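Local coordinates for protein beta-phosphoglucomutase (Clostridium difficile, PDB 4GIB) that probably interconverts beta-D-glucose 1-phosphate and beta-D-glucose 6-phosphate as a magnesium-dependent phosphomutase of the HAD-like superfamily, at residues G214-L219 with N223-S228. Numbering follows the deposited sequence.
With NA (sodium ion), chain C.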
loop_
_atom_site.group_PDB
_atom_site.type_symbol
_atom_site.label_atom_id
_atom_site.label_comp_id
_atom_site.label_asym_id
_atom_site.label_seq_id
_atom_site.Cartn_x
_atom_site.Cartn_y
_atom_site.Cartn_z
ATOM N N GLY A 214 -4.450 -9.819 7.614
ATOM C CA GLY A 214 -3.721 -11.022 7.260
ATOM C C GLY A 214 -3.248 -11.786 8.481
ATOM O O GLY A 214 -3.931 -11.822 9.505
ATOM N N ASN A 215 -2.071 -12.396 8.351
ATOM C CA ASN A 215 -1.439 -13.179 9.404
ATOM C C ASN A 215 -1.186 -12.345 10.651
ATOM O O ASN A 215 -0.623 -11.247 10.574
ATOM C CB ASN A 215 -0.103 -13.737 8.889
ATOM C CG ASN A 215 0.691 -14.452 9.968
ATOM O OD1 ASN A 215 0.125 -15.020 10.905
ATOM N ND2 ASN A 215 2.014 -14.439 9.833
ATOM N N TYR A 216 -1.575 -12.880 11.804
ATOM C CA TYR A 216 -1.404 -12.155 13.045
ATOM C C TYR A 216 0.047 -12.017 13.461
ATOM O O TYR A 216 0.456 -10.960 13.934
ATOM C CB TYR A 216 -2.166 -12.811 14.187
ATOM C CG TYR A 216 -1.855 -12.155 15.506
ATOM C CD1 TYR A 216 -2.589 -11.067 15.944
ATOM C CD2 TYR A 216 -0.805 -12.602 16.302
ATOM C CE1 TYR A 216 -2.305 -10.447 17.139
ATOM C CE2 TYR A 216 -0.509 -11.984 17.502
ATOM C CZ TYR A 216 -1.267 -10.903 17.916
ATOM O OH TYR A 216 -0.999 -10.266 19.109
ATOM N N GLU A 217 0.815 -13.085 13.296
ATOM C CA GLU A 217 2.202 -13.079 13.729
ATOM C C GLU A 217 3.033 -12.059 12.961
ATOM O O GLU A 217 3.896 -11.402 13.536
ATOM C CB GLU A 217 2.819 -14.471 13.606
ATOM C CG GLU A 217 4.137 -14.627 14.378
ATOM C CD GLU A 217 3.964 -14.427 15.888
ATOM O OE1 GLU A 217 3.007 -14.990 16.470
ATOM O OE2 GLU A 217 4.800 -13.718 16.491
ATOM N N ASN A 218 2.759 -11.909 11.670
ATOM C CA ASN A 218 3.505 -10.979 10.849
ATOM C C ASN A 218 3.022 -9.550 11.051
ATOM O O ASN A 218 3.765 -8.602 10.789
ATOM C CB ASN A 218 3.366 -11.326 9.372
ATOM C CG ASN A 218 4.386 -10.593 8.506
ATOM O OD1 ASN A 218 4.049 -9.656 7.781
ATOM N ND2 ASN A 218 5.650 -10.993 8.619
ATOM N N LEU A 219 1.781 -9.395 11.508
ATOM C CA LEU A 219 1.210 -8.068 11.708
ATOM C C LEU A 219 1.017 -7.731 13.199
ATOM O O LEU A 219 0.197 -6.887 13.544
ATOM C CB LEU A 219 -0.115 -7.957 10.940
ATOM C CG LEU A 219 -0.029 -8.282 9.439
ATOM C CD1 LEU A 219 -1.424 -8.370 8.833
ATOM C CD2 LEU A 219 0.852 -7.271 8.668
ATOM N N ASN A 223 -2.395 -2.083 15.774
ATOM C CA ASN A 223 -3.250 -1.777 16.908
ATOM C C ASN A 223 -4.452 -2.697 16.872
ATOM O O ASN A 223 -5.031 -3.031 17.914
ATOM C CB ASN A 223 -3.663 -0.315 16.858
ATOM C CG ASN A 223 -2.476 0.618 16.971
ATOM O OD1 ASN A 223 -2.346 1.582 16.208
ATOM N ND2 ASN A 223 -1.587 0.326 17.909
ATOM N N LEU A 224 -4.789 -3.128 15.654
ATOM C CA LEU A 224 -5.864 -4.065 15.399
ATOM C C LEU A 224 -5.508 -4.932 14.183
ATOM O O LEU A 224 -4.992 -4.447 13.158
ATOM C CB LEU A 224 -7.185 -3.333 15.147
ATOM C CG LEU A 224 -8.353 -4.230 14.709
ATOM C CD1 LEU A 224 -8.719 -5.243 15.819
ATOM C CD2 LEU A 224 -9.573 -3.385 14.305
ATOM N N VAL A 225 -5.775 -6.224 14.309
ATOM C CA VAL A 225 -5.507 -7.149 13.234
ATOM C C VAL A 225 -6.751 -7.941 12.924
ATOM O O VAL A 225 -7.381 -8.493 13.833
ATOM C CB VAL A 225 -4.374 -8.126 13.611
ATOM C CG1 VAL A 225 -4.239 -9.210 12.568
ATOM C CG2 VAL A 225 -3.049 -7.360 13.787
ATOM N N VAL A 226 -7.134 -7.966 11.651
ATOM C CA VAL A 226 -8.251 -8.804 11.232
ATOM C C VAL A 226 -7.726 -9.797 10.196
ATOM O O VAL A 226 -6.685 -9.558 9.577
ATOM C CB VAL A 226 -9.471 -8.003 10.703
ATOM C CG1 VAL A 226 -10.067 -7.167 11.810
ATOM C CG2 VAL A 226 -9.101 -7.132 9.509
ATOM N N ASP A 227 -8.458 -10.903 10.033
ATOM C CA ASP A 227 -8.093 -11.998 9.137
ATOM C C ASP A 227 -8.091 -11.642 7.662
ATOM O O ASP A 227 -7.164 -12.008 6.944
ATOM C CB ASP A 227 -9.065 -13.184 9.330
ATOM C CG ASP A 227 -8.940 -13.831 10.698
ATOM O OD1 ASP A 227 -7.945 -13.552 11.393
ATOM O OD2 ASP A 227 -9.828 -14.633 11.079
ATOM N N SER A 228 -9.151 -10.971 7.215
ATOM C CA SER A 228 -9.308 -10.613 5.825
ATOM C C SER A 228 -10.128 -9.337 5.683
ATOM O O SER A 228 -10.724 -8.856 6.665
ATOM C CB SER A 228 -9.995 -11.745 5.057
ATOM O OG SER A 228 -11.330 -11.911 5.477
HETATM NA NA NA C . -0.601 3.345 16.292
HETATM O O HOH W 1 0.902 2.612 17.908
HETATM O O HOH W 2 1.219 4.847 16.594
#
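Val225 packs its two methyl branches against the turn formed by 214-219. A chi1 of 172° puts CG1 opposite the backbone N, and this methyl lies 4.0 Å from Gly214 O and also meets Tyr216 CA, while CG2 turns to the other end of the turn. There CG2 of Val225 sits 3.3 Å from Leu219 O, the closest approach made by a side chain across the contact, and also meets Leu219 CB. Leu219 is buried; its side chain continues inward onto Ile200 of helix 197-205, about 6 Å from those of Glu194 and Asp195, which are bound to a sodium ion and probably hold magnesium in the working enzyme. Next to Val225 the strand is joined by one backbone bond, from Gly214 N to Val226 O (3.0 Å, 164° at the hydrogen). It prolongs by one residue the pairing of strand 209-213 with 224-226, the parallel edge strand of the Rossmann-like HAD core, before the chain swings away into the connecting loop. Gly214 makes this departure at phi 139°, where a side chain would jam against the preceding carbonyl oxygen.

Toward solvent the fit is looser. The Tyr216 ring approaches Val225 obliquely, the two side chains crossing at about a right angle, with Tyr216 CD1 4.2 Å from Val225 CB. On the far face of the strand, Leu224 and Val226 lean on Tyr236 of helix 234-247. Just before the strand, Asn223 OD1 binds a second sodium ion at 2.5 Å, together with Asn204, Met208 O and two waters.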